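Local coordinates for protein poly-gamma-glutamate hydrolase (Bacillus phage phiNIT1, PDB 3A9L) that hydrolyses the gamma-glutamyl linkage of bacterial poly-gamma-glutamate as a phage-encoded zinc peptidase, at residues 52-57 against 190-195; 68-71 against 75-78; 131-136 against 199-204. All blocks are in the same frame, centred on the assembly; numbering follows the deposited sequence.

Interaction 1 of 3, residues 52-57 against 190-195; sequences IYRVVE and QEFLDY
R54 reaches from its helix across to F192 and L193. CB, which already points at the 190-195 segment, lies 3.5 Å from CZ of the F192 ring. CG stays with the same ring, 3.6 Å from CE2 of F192, and CD keeps to that corner at 4.1 Å from F192 CE2. The apolar root of the arginine thus rests against the far corner of the phenyl ring, and the approach is oblique, with the guanidinium and ring planes 31° apart. CG stands anti to the backbone N (chi1 -172°), and the bend at chi2 (64°) turns CD, and the near-straight chain beyond it, toward L193. There NE comes 3.8 Å from CD2 of L193, whose methyl also lies in the plane of the F192 ring at its edge. The guanidinium that ends the chain is set obliquely to this methyl. R54 NE donates to a water oxygen at 3.1 Å, and that water donates to L193 O at 2.9 Å. The water therefore joins the arginine to the backbone of the second helix, although the two segments make no direct hydrogen bond. With 159 Å² buried in all and the nearest CA atoms, those of R54 and L193, 7.9 Å apart, this is a light helix-helix contact that relies on long side chains. F192 is the buried end of it, its ring also meeting F174 edge-to-face. Helix 48-59 packs I52 against L63 and L65 of strand 62-68 and V55 against Y36 of strand 34-42, while R54 and V55 both touch A196 one turn further along helix 190-209, so the contact joins two helices beside the mixed sheet, away from the zinc site.

Interaction 2 of 3, residues 68-71 against 75-78; sequences GLLP and SRLH. With PO4 (phosphate ion), chain D.
L70 meets both R76 and L77, and the three side chains differ in how they are set against one another. L70 and R76 run at about a right angle. The CD1 methyl of L70 sits 3.6 Å above one face of the R76 guanidinium, displaced towards its rim, and the CD2 methyl is 3.7 Å from R76 NH2. L70 and L77 are inclined to each other and meet through their methyls, CD1 of L70 lying 3.5 Å from CD1 of L77. That same L77 methyl is 3.6 Å from CA of G68, so it fits between the leucine and the glycine backbone. R76 can reach over L70 because its chain is extended from CG to NE. NE of R76 forms a salt bridge with E17 OE2. H78 turns from this cluster to a phosphate ion, likely carried over from crystallisation and also bonded by T80 and S81: NE2 donates to O4 of the phosphate at 2.7 Å, nearly straight at 175°. ND1 of H78 bonds D5, and its ring meets that of the zinc ligand H40. Across 68-71 and 75-78 the loop is held by apolar contact, the L77 side chain about 8 Å from that of H40, and the L70 O to N74 ND2 bond adds a polar tie. The charge of R76 is probably balanced by E17, leaving the guanidinium face to lie against a methyl.

Interaction 3 of 3, residues 131-136 against 199-204; sequences NSKGIA and IKEAEA
In K133, chi1 of -54° sets CG beside the backbone N, and further bends at chi2, chi3 and chi4 curl the chain towards E201. E201 is extended beyond CG (chi2 179°); the two side chains approach from opposite directions. Their ends form a salt bridge, NZ of K133 standing 2.7 Å from OE2 of E201. The ammonium group approaches that oxygen on its syn side, 27° out of the carboxylate plane. OE1 of E201 is 4.1 Å from the same NZ, which makes the bridge one-sided rather than bidentate. The two segments bury 77 Å² between them. The carboxylate of E197 lies close to E201 OE2 as well, and the K133 ammonium probably offsets some of the repulsion between E197 and E201. K133 also touches E197 and A198 of helix 190-209. What presents the lysine is the end of helix 120-132, a Schellman motif in which G134, with positive phi, is the C' residue: N of G134 bonds O of N131 at 2.7 Å, and I135 N returns to L130 O. The side chain of N131 probably steadies this turn, its ND2 donating to O of I135 at 3.1 Å with the acceptor almost in the amide plane; ND2 bonds A137 O too. Beyond the glycine, I135 turns inward and packs on D194 and Y195 of helix 190-209. On the inner side of that helix, A202 touches I126 and K129 of helix 120-132.

In the fold
From the N terminus, the chain first enters interaction 1 at 52-57 on helix 48-59, then runs down strand 62-68 into interaction 2, a short loop that 75-78 closes at once. That small loop lies wholly within the long one spanned by interaction 1. Interaction 3 opens at the end of helix 120-132, before 190-195 completes interaction 1, and closes at 199-204, so the two cross. Both use helix 190-209, and they touch through Y195 with I135 and V55 with I199, which ties helix 48-59 and the loop after helix 120-132 to helix 190-209. Interaction 2 stands apart, its centre about 29 Å from that of interaction 3, towards the zinc site.

Interaction 1 of 3, residues 52-57 against 190-195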
ATOM      1  N   ILE A  52      13.892   1.135   1.779  1.00 20.25           N
ATOM      2  CA  ILE A  52      12.988   0.282   0.997  1.00 19.62           C
ATOM      3  C   ILE A  52      12.372   1.069  -0.168  1.00 20.53           C
ATOM      4  O   ILE A  52      12.229   0.538  -1.275  1.00 20.68           O
ATOM      5  CB  ILE A  52      11.933  -0.376   1.865  1.00 19.05           C
ATOM      6  CG1 ILE A  52      12.552  -1.606   2.545  1.00 17.85           C
ATOM      7  CG2 ILE A  52      10.696  -0.745   1.036  1.00 20.00           C
ATOM      8  CD1 ILE A  52      11.875  -2.015   3.795  1.00 18.79           C
ATOM      9  N   TYR A  53      12.024   2.324   0.090  1.00 21.25           N
ATOM     10  CA  TYR A  53      11.458   3.200  -0.957  1.00 23.28           C
ATOM     11  C   TYR A  53      12.373   3.301  -2.162  1.00 22.68           C
ATOM     12  O   TYR A  53      11.925   3.155  -3.304  1.00 23.01           O
ATOM     13  CB  TYR A  53      11.221   4.593  -0.404  1.00 23.92           C
ATOM     14  CG  TYR A  53       9.882   4.765   0.255  1.00 27.51           C
ATOM     15  CD1 TYR A  53       9.357   3.783   1.090  1.00 32.63           C
ATOM     16  CD2 TYR A  53       9.151   5.908   0.052  1.00 31.16           C
ATOM     17  CE1 TYR A  53       8.133   3.946   1.686  1.00 32.42           C
ATOM     18  CE2 TYR A  53       7.928   6.087   0.647  1.00 34.33           C
ATOM     19  CZ  TYR A  53       7.422   5.101   1.459  1.00 32.92           C
ATOM     20  OH  TYR A  53       6.199   5.296   2.037  1.00 32.73           O
ATOM     21  N   ARG A  54      13.649   3.565  -1.891  1.00 22.11           N
ATOM     22  CA  ARG A  54      14.683   3.723  -2.898  1.00 21.25           C
ATOM     23  C   ARG A  54      14.950   2.391  -3.632  1.00 21.10           C
ATOM     24  O   ARG A  54      15.107   2.370  -4.865  1.00 20.31           O
ATOM     25  CB  ARG A  54      15.972   4.255  -2.227  1.00 22.86           C
ATOM     26  CG  ARG A  54      17.137   4.672  -3.178  1.00 23.93           C
ATOM     27  CD  ARG A  54      16.720   5.863  -4.068  1.00 27.32           C
ATOM     28  NE  ARG A  54      17.732   6.146  -5.075  1.00 27.71           N
ATOM     29  CZ  ARG A  54      17.478   6.735  -6.238  1.00 30.18           C
ATOM     30  NH1 ARG A  54      16.234   7.106  -6.540  1.00 27.16           N
ATOM     31  NH2 ARG A  54      18.466   6.953  -7.097  1.00 27.98           N
ATOM     32  N   VAL A  55      15.027   1.284  -2.882  1.00 19.65           N
ATOM     33  CA  VAL A  55      15.218  -0.021  -3.527  1.00 19.48           C
ATOM     34  C   VAL A  55      14.054  -0.386  -4.460  1.00 19.64           C
ATOM     35  O   VAL A  55      14.237  -0.994  -5.534  1.00 20.73           O
ATOM     36  CB  VAL A  55      15.471  -1.177  -2.504  1.00 18.55           C
ATOM     37  CG1 VAL A  55      15.536  -2.522  -3.227  1.00 18.39           C
ATOM     38  CG2 VAL A  55      16.795  -0.961  -1.798  1.00 16.61           C
ATOM     39  N   VAL A  56      12.855  -0.045  -4.029  1.00 19.71           N
ATOM     40  CA  VAL A  56      11.663  -0.293  -4.822  1.00 20.28           C
ATOM     41  C   VAL A  56      11.620   0.635  -6.042  1.00 20.52           C
ATOM     42  O   VAL A  56      11.243   0.204  -7.151  1.00 20.06           O
ATOM     43  CB  VAL A  56      10.403  -0.171  -3.929  1.00 20.47           C
ATOM     44  CG1 VAL A  56       9.108  -0.015  -4.766  1.00 20.69           C
ATOM     45  CG2 VAL A  56      10.316  -1.398  -3.043  1.00 19.20           C
ATOM     46  N   GLU A  57      11.988   1.900  -5.832  1.00 21.23           N
ATOM     47  CA  GLU A  57      12.026   2.890  -6.923  1.00 22.65           C
ATOM     48  C   GLU A  57      13.084   2.470  -7.957  1.00 22.72           C
ATOM     49  O   GLU A  57      12.853   2.577  -9.161  1.00 22.07           O
ATOM     50  CB  GLU A  57      12.290   4.289  -6.381  1.00 23.38           C
ATOM     51  CG  GLU A  57      11.086   4.952  -5.733  1.00 27.37           C
ATOM     52  CD  GLU A  57      11.487   5.858  -4.568  1.00 32.96           C
ATOM     53  OE1 GLU A  57      12.630   6.386  -4.604  1.00 35.04           O
ATOM     54  OE2 GLU A  57      10.680   6.001  -3.603  1.00 34.01           O
ATOM     55  N   GLN A 190      25.271  10.119  -0.002  1.00 26.27           N
ATOM     56  CA  GLN A 190      25.748   9.295  -1.115  1.00 26.39           C
ATOM     57  C   GLN A 190      25.816   7.827  -0.700  1.00 26.08           C
ATOM     58  O   GLN A 190      25.433   6.972  -1.476  1.00 26.09           O
ATOM     59  CB  GLN A 190      27.103   9.783  -1.596  1.00 26.39           C
ATOM     60  CG  GLN A 190      28.097   8.714  -2.000  1.00 26.05           C
ATOM     61  CD  GLN A 190      29.417   9.358  -2.360  1.00 28.31           C
ATOM     62  OE1 GLN A 190      30.321   9.431  -1.534  1.00 22.60           O
ATOM     63  NE2 GLN A 190      29.503   9.917  -3.577  1.00 29.96           N
ATOM     64  N   GLU A 191      26.239   7.563   0.537  1.00 26.07           N
ATOM     65  CA  GLU A 191      26.263   6.190   1.072  1.00 26.13           C
ATOM     66  C   GLU A 191      24.885   5.547   1.004  1.00 25.01           C
ATOM     67  O   GLU A 191      24.776   4.413   0.568  1.00 23.81           O
ATOM     68  CB  GLU A 191      26.819   6.130   2.498  1.00 26.62           C
ATOM     69  CG  GLU A 191      27.204   4.700   2.966  1.00 28.80           C
ATOM     70  CD  GLU A 191      28.388   4.672   3.918  1.00 32.97           C
ATOM     71  OE1 GLU A 191      29.478   5.163   3.546  1.00 34.06           O
ATOM     72  OE2 GLU A 191      28.246   4.152   5.041  1.00 35.74           O
ATOM     73  N   PHE A 192      23.843   6.287   1.399  1.00 24.46           N
ATOM     74  CA  PHE A 192      22.460   5.816   1.193  1.00 23.95           C
ATOM     75  C   PHE A 192      22.218   5.325  -0.222  1.00 22.80           C
ATOM     76  O   PHE A 192      21.795   4.178  -0.428  1.00 24.32           O
ATOM     77  CB  PHE A 192      21.390   6.866   1.580  1.00 22.84           C
ATOM     78  CG  PHE A 192      19.980   6.409   1.306  1.00 23.48           C
ATOM     79  CD1 PHE A 192      19.303   5.594   2.207  1.00 21.35           C
ATOM     80  CD2 PHE A 192      19.335   6.779   0.121  1.00 24.44           C
ATOM     81  CE1 PHE A 192      17.993   5.156   1.946  1.00 23.56           C
ATOM     82  CE2 PHE A 192      18.041   6.346  -0.169  1.00 24.35           C
ATOM     83  CZ  PHE A 192      17.350   5.544   0.739  1.00 24.51           C
ATOM     84  N   LEU A 193      22.480   6.191  -1.198  1.00 23.28           N
ATOM     85  CA  LEU A 193      22.274   5.870  -2.633  1.00 21.38           C
ATOM     86  C   LEU A 193      23.054   4.630  -3.108  1.00 22.08           C
ATOM     87  O   LEU A 193      22.499   3.736  -3.769  1.00 21.10           O
ATOM     88  CB  LEU A 193      22.585   7.086  -3.504  1.00 20.68           C
ATOM     89  CG  LEU A 193      21.847   8.418  -3.186  1.00 18.12           C
ATOM     90  CD1 LEU A 193      22.318   9.557  -4.052  1.00 19.25           C
ATOM     91  CD2 LEU A 193      20.326   8.285  -3.315  1.00 18.07           C
ATOM     92  N   ASP A 194      24.342   4.592  -2.780  1.00 22.67           N
ATOM     93  CA  ASP A 194      25.189   3.418  -3.057  1.00 22.48           C
ATOM     94  C   ASP A 194      24.650   2.116  -2.426  1.00 22.02           C
ATOM     95  O   ASP A 194      24.728   1.020  -3.023  1.00 21.35           O
ATOM     96  CB  ASP A 194      26.617   3.696  -2.580  1.00 23.28           C
ATOM     97  CG  ASP A 194      27.322   4.793  -3.389  1.00 24.19           C
ATOM     98  OD1 ASP A 194      26.892   5.103  -4.508  1.00 27.42           O
ATOM     99  OD2 ASP A 194      28.350   5.329  -2.917  1.00 27.13           O
ATOM    100  N   TYR A 195      24.123   2.223  -1.207  1.00 22.02           N
ATOM    101  CA  TYR A 195      23.601   1.052  -0.505  1.00 21.07           C
ATOM    102  C   TYR A 195      22.424   0.533  -1.332  1.00 20.65           C
ATOM    103  O   TYR A 195      22.426  -0.618  -1.780  1.00 19.99           O
ATOM    104  CB  TYR A 195      23.180   1.432   0.928  1.00 21.33           C
ATOM    105  CG  TYR A 195      23.081   0.272   1.909  1.00 20.31           C
ATOM    106  CD1 TYR A 195      22.022  -0.637   1.839  1.00 21.58           C
ATOM    107  CD2 TYR A 195      24.013   0.114   2.911  1.00 20.61           C
ATOM    108  CE1 TYR A 195      21.918  -1.686   2.718  1.00 23.41           C
ATOM    109  CE2 TYR A 195      23.913  -0.942   3.822  1.00 21.81           C
ATOM    110  CZ  TYR A 195      22.862  -1.833   3.715  1.00 22.61           C
ATOM    111  OH  TYR A 195      22.729  -2.876   4.596  1.00 23.39           O
TER
HETATM  112  O   HOH W   1      20.411   4.735  -5.514  1.00 24.70           O

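Interaction 2 of 3, residues 68-71 against 75-78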
ATOM      1  N   GLY A  68       6.117   2.116  12.544  1.00 20.28           N
ATOM      2  CA  GLY A  68       5.878   2.919  13.751  1.00 21.23           C
ATOM      3  C   GLY A  68       5.768   4.407  13.447  1.00 21.84           C
ATOM      4  O   GLY A  68       6.542   4.939  12.645  1.00 22.08           O
ATOM      5  N   LEU A  69       4.814   5.071  14.089  1.00 22.50           N
ATOM      6  CA  LEU A  69       4.499   6.488  13.848  1.00 23.19           C
ATOM      7  C   LEU A  69       4.663   7.381  15.062  1.00 23.37           C
ATOM      8  O   LEU A  69       4.476   8.609  14.970  1.00 23.55           O
ATOM      9  CB  LEU A  69       3.049   6.656  13.368  1.00 23.78           C
ATOM     10  CG  LEU A  69       2.567   5.867  12.147  1.00 24.06           C
ATOM     11  CD1 LEU A  69       1.136   6.251  11.772  1.00 23.56           C
ATOM     12  CD2 LEU A  69       3.490   6.138  11.013  1.00 24.26           C
ATOM     13  N   LEU A  70       5.018   6.782  16.187  1.00 23.71           N
ATOM     14  CA  LEU A  70       5.079   7.531  17.418  1.00 24.31           C
ATOM     15  C   LEU A  70       6.282   8.436  17.322  1.00 25.31           C
ATOM     16  O   LEU A  70       7.275   8.096  16.684  1.00 24.64           O
ATOM     17  CB  LEU A  70       5.158   6.619  18.647  1.00 24.14           C
ATOM     18  CG  LEU A  70       3.939   5.707  18.810  1.00 23.00           C
ATOM     19  CD1 LEU A  70       4.334   4.342  19.382  1.00 26.56           C
ATOM     20  CD2 LEU A  70       2.860   6.374  19.636  1.00 22.26           C
ATOM     21  N   PRO A  71       6.177   9.627  17.897  1.00 26.37           N
ATOM     22  CA  PRO A  71       7.374  10.458  17.911  1.00 27.23           C
ATOM     23  C   PRO A  71       8.528   9.815  18.737  1.00 27.44           C
ATOM     24  O   PRO A  71       9.726  10.126  18.508  1.00 27.57           O
ATOM     25  CB  PRO A  71       6.869  11.765  18.546  1.00 28.08           C
ATOM     26  CG  PRO A  71       5.360  11.734  18.356  1.00 28.57           C
ATOM     27  CD  PRO A  71       5.034  10.285  18.541  1.00 26.99           C
ATOM     28  N   SER A  75       9.638   1.202  19.966  1.00 24.46           N
ATOM     29  CA  SER A  75      10.135  -0.140  20.252  1.00 24.49           C
ATOM     30  C   SER A  75       9.045  -1.055  20.778  1.00 24.04           C
ATOM     31  O   SER A  75       9.160  -2.273  20.675  1.00 23.97           O
ATOM     32  CB  SER A  75      11.310  -0.126  21.229  1.00 24.35           C
ATOM     33  OG  SER A  75      10.904   0.521  22.400  1.00 27.20           O
ATOM     34  N   ARG A  76       8.000  -0.471  21.359  1.00 22.66           N
ATOM     35  CA  ARG A  76       6.851  -1.247  21.841  1.00 23.02           C
ATOM     36  C   ARG A  76       6.037  -1.835  20.686  1.00 23.36           C
ATOM     37  O   ARG A  76       5.234  -2.745  20.874  1.00 23.19           O
ATOM     38  CB  ARG A  76       5.962  -0.419  22.800  1.00 22.53           C
ATOM     39  CG  ARG A  76       4.998   0.555  22.197  1.00 22.91           C
ATOM     40  CD  ARG A  76       3.999   1.037  23.268  1.00 23.32           C
ATOM     41  NE  ARG A  76       2.907   1.830  22.692  1.00 24.69           N
ATOM     42  CZ  ARG A  76       2.865   3.168  22.665  1.00 26.85           C
ATOM     43  NH1 ARG A  76       3.853   3.897  23.185  1.00 26.00           N
ATOM     44  NH2 ARG A  76       1.813   3.789  22.126  1.00 26.79           N
ATOM     45  N   LEU A  77       6.265  -1.297  19.484  1.00 23.70           N
ATOM     46  CA  LEU A  77       5.576  -1.775  18.302  1.00 23.70           C
ATOM     47  C   LEU A  77       6.398  -2.883  17.615  1.00 24.12           C
ATOM     48  O   LEU A  77       6.031  -3.388  16.531  1.00 23.03           O
ATOM     49  CB  LEU A  77       5.318  -0.604  17.361  1.00 23.51           C
ATOM     50  CG  LEU A  77       4.578   0.589  17.949  1.00 24.95           C
ATOM     51  CD1 LEU A  77       4.710   1.765  17.006  1.00 27.01           C
ATOM     52  CD2 LEU A  77       3.097   0.254  18.223  1.00 22.13           C
ATOM     53  N   HIS A  78       7.498  -3.272  18.264  1.00 24.11           N
ATOM     54  CA  HIS A  78       8.396  -4.280  17.716  1.00 24.88           C
ATOM     55  C   HIS A  78       7.890  -5.674  18.003  1.00 25.21           C
ATOM     56  O   HIS A  78       7.779  -6.073  19.167  1.00 25.89           O
ATOM     57  CB  HIS A  78       9.835  -4.083  18.231  1.00 24.13           C
ATOM     58  CG  HIS A  78      10.809  -5.098  17.714  1.00 25.98           C
ATOM     59  ND1 HIS A  78      11.063  -6.287  18.370  1.00 25.85           N
ATOM     60  CD2 HIS A  78      11.603  -5.097  16.618  1.00 27.41           C
ATOM     61  CE1 HIS A  78      11.961  -6.977  17.695  1.00 28.10           C
ATOM     62  NE2 HIS A  78      12.310  -6.277  16.629  1.00 28.62           N
TER
HETATM   63  P   PO4 D 261      14.243  -8.693  14.805  1.00 36.33           P
HETATM   64  O1  PO4 D 261      13.851  -9.272  16.147  1.00 37.37           O
HETATM   65  O2  PO4 D 261      15.652  -9.090  14.395  1.00 36.48           O
HETATM   66  O3  PO4 D 261      13.269  -9.288  13.822  1.00 37.37           O
HETATM   67  O4  PO4 D 261      14.147  -7.192  14.825  1.00 34.44           O

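Interaction 3 of 3, residues 131-136 against 199-204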
ATOM      1  N   ASN A 131      29.971  -4.541  -0.312  1.00 26.82           N
ATOM      2  CA  ASN A 131      31.417  -4.387  -0.243  1.00 26.97           C
ATOM      3  C   ASN A 131      31.993  -3.614  -1.409  1.00 27.67           C
ATOM      4  O   ASN A 131      32.908  -2.819  -1.241  1.00 27.64           O
ATOM      5  CB  ASN A 131      32.117  -5.738  -0.210  1.00 27.81           C
ATOM      6  CG  ASN A 131      31.807  -6.542   1.031  1.00 28.16           C
ATOM      7  OD1 ASN A 131      32.156  -7.708   1.091  1.00 30.03           O
ATOM      8  ND2 ASN A 131      31.151  -5.933   2.019  1.00 26.33           N
ATOM      9  N   SER A 132      31.494  -3.881  -2.606  1.00 28.11           N
ATOM     10  CA  SER A 132      32.125  -3.322  -3.797  1.00 29.06           C
ATOM     11  C   SER A 132      31.775  -1.852  -3.910  1.00 28.94           C
ATOM     12  O   SER A 132      32.353  -1.144  -4.734  1.00 30.46           O
ATOM     13  CB  SER A 132      31.671  -4.053  -5.045  1.00 28.33           C
ATOM     14  OG  SER A 132      30.411  -3.539  -5.450  1.00 30.63           O
ATOM     15  N   LYS A 133      30.796  -1.411  -3.116  1.00 29.26           N
ATOM     16  CA  LYS A 133      30.496   0.017  -2.958  1.00 28.56           C
ATOM     17  C   LYS A 133      31.184   0.546  -1.700  1.00 28.49           C
ATOM     18  O   LYS A 133      30.913   1.663  -1.248  1.00 29.06           O
ATOM     19  CB  LYS A 133      28.988   0.294  -2.910  1.00 28.86           C
ATOM     20  CG  LYS A 133      28.164  -0.264  -4.088  1.00 29.22           C
ATOM     21  CD  LYS A 133      28.472   0.429  -5.397  1.00 29.17           C
ATOM     22  CE  LYS A 133      27.186   0.907  -6.030  1.00 30.09           C
ATOM     23  NZ  LYS A 133      27.184   0.785  -7.515  1.00 30.08           N
ATOM     24  N   GLY A 134      32.070  -0.262  -1.131  1.00 27.31           N
ATOM     25  CA  GLY A 134      32.840   0.168   0.047  1.00 26.85           C
ATOM     26  C   GLY A 134      32.005   0.185   1.308  1.00 26.67           C
ATOM     27  O   GLY A 134      32.323   0.910   2.255  1.00 26.80           O
ATOM     28  N   ILE A 135      30.921  -0.595   1.305  1.00 25.96           N
ATOM     29  CA  ILE A 135      29.986  -0.650   2.422  1.00 25.40           C
ATOM     30  C   ILE A 135      30.198  -1.955   3.155  1.00 25.26           C
ATOM     31  O   ILE A 135      30.158  -3.031   2.552  1.00 25.34           O
ATOM     32  CB  ILE A 135      28.520  -0.555   1.945  1.00 25.31           C
ATOM     33  CG1 ILE A 135      28.249   0.852   1.399  1.00 26.50           C
ATOM     34  CG2 ILE A 135      27.560  -0.849   3.095  1.00 24.20           C
ATOM     35  CD1 ILE A 135      27.305   0.854   0.212  1.00 24.43           C
ATOM     36  N   ALA A 136      30.453  -1.824   4.450  1.00 25.26           N
ATOM     37  CA  ALA A 136      30.751  -2.921   5.341  1.00 25.77           C
ATOM     38  C   ALA A 136      29.583  -3.883   5.346  1.00 25.48           C
ATOM     39  O   ALA A 136      28.438  -3.477   5.539  1.00 27.20           O
ATOM     40  CB  ALA A 136      31.016  -2.389   6.733  1.00 25.61           C
ATOM     41  N   ILE A 199      21.863  -3.193  -3.677  1.00 23.31           N
ATOM     42  CA  ILE A 199      20.781  -4.147  -3.580  1.00 23.50           C
ATOM     43  C   ILE A 199      20.172  -4.399  -4.969  1.00 23.48           C
ATOM     44  O   ILE A 199      19.887  -5.559  -5.354  1.00 20.97           O
ATOM     45  CB  ILE A 199      19.702  -3.642  -2.595  1.00 24.53           C
ATOM     46  CG1 ILE A 199      20.337  -3.229  -1.247  1.00 25.46           C
ATOM     47  CG2 ILE A 199      18.580  -4.678  -2.460  1.00 24.53           C
ATOM     48  CD1 ILE A 199      21.289  -4.251  -0.636  1.00 31.09           C
ATOM     49  N   LYS A 200      20.002  -3.320  -5.734  1.00 23.09           N
ATOM     50  CA  LYS A 200      19.438  -3.470  -7.093  1.00 24.79           C
ATOM     51  C   LYS A 200      20.366  -4.341  -7.981  1.00 23.89           C
ATOM     52  O   LYS A 200      19.907  -5.229  -8.688  1.00 25.19           O
ATOM     53  CB  LYS A 200      19.161  -2.112  -7.730  1.00 24.29           C
ATOM     54  CG  LYS A 200      18.575  -2.180  -9.157  1.00 27.66           C
ATOM     55  CD  LYS A 200      18.636  -0.843  -9.882  1.00 32.20           C
ATOM     56  CE  LYS A 200      20.044  -0.252 -10.037  1.00 34.12           C
ATOM     57  NZ  LYS A 200      20.908  -0.767 -11.163  1.00 33.52           N
ATOM     58  N   GLU A 201      21.660  -4.082  -7.921  1.00 24.33           N
ATOM     59  CA  GLU A 201      22.668  -4.831  -8.690  1.00 24.12           C
ATOM     60  C   GLU A 201      22.669  -6.307  -8.390  1.00 23.52           C
ATOM     61  O   GLU A 201      22.762  -7.130  -9.314  1.00 23.44           O
ATOM     62  CB  GLU A 201      24.071  -4.256  -8.425  1.00 24.67           C
ATOM     63  CG  GLU A 201      24.310  -2.899  -9.095  1.00 26.74           C
ATOM     64  CD  GLU A 201      25.690  -2.325  -8.819  1.00 29.13           C
ATOM     65  OE1 GLU A 201      26.631  -3.099  -8.556  1.00 30.55           O
ATOM     66  OE2 GLU A 201      25.847  -1.082  -8.882  1.00 34.73           O
ATOM     67  N   ALA A 202      22.566  -6.633  -7.103  1.00 23.93           N
ATOM     68  CA  ALA A 202      22.561  -8.006  -6.617  1.00 24.17           C
ATOM     69  C   ALA A 202      21.282  -8.709  -7.042  1.00 25.35           C
ATOM     70  O   ALA A 202      21.340  -9.864  -7.479  1.00 25.53           O
ATOM     71  CB  ALA A 202      22.717  -8.038  -5.105  1.00 24.20           C
ATOM     72  N   GLU A 203      20.143  -8.001  -6.971  1.00 26.18           N
ATOM     73  CA  GLU A 203      18.875  -8.542  -7.488  1.00 26.99           C
ATOM     74  C   GLU A 203      18.986  -8.829  -8.990  1.00 27.14           C
ATOM     75  O   GLU A 203      18.510  -9.880  -9.458  1.00 27.52           O
ATOM     76  CB  GLU A 203      17.664  -7.611  -7.205  1.00 27.99           C
ATOM     77  CG  GLU A 203      16.304  -8.313  -7.421  1.00 29.96           C
ATOM     78  CD  GLU A 203      15.120  -7.412  -7.848  1.00 34.01           C
ATOM     79  OE1 GLU A 203      14.864  -6.360  -7.232  1.00 34.46           O
ATOM     80  OE2 GLU A 203      14.390  -7.798  -8.790  1.00 37.47           O
ATOM     81  N   ALA A 204      19.624  -7.905  -9.725  1.00 26.28           N
ATOM     82  CA  ALA A 204      19.830  -8.021 -11.186  1.00 26.83           C
ATOM     83  C   ALA A 204      20.642  -9.244 -11.599  1.00 26.99           C
ATOM     84  O   ALA A 204      20.165 -10.078 -12.368  1.00 27.68           O
ATOM     85  CB  ALA A 204      20.447  -6.698 -11.771  1.00 25.91           C
TER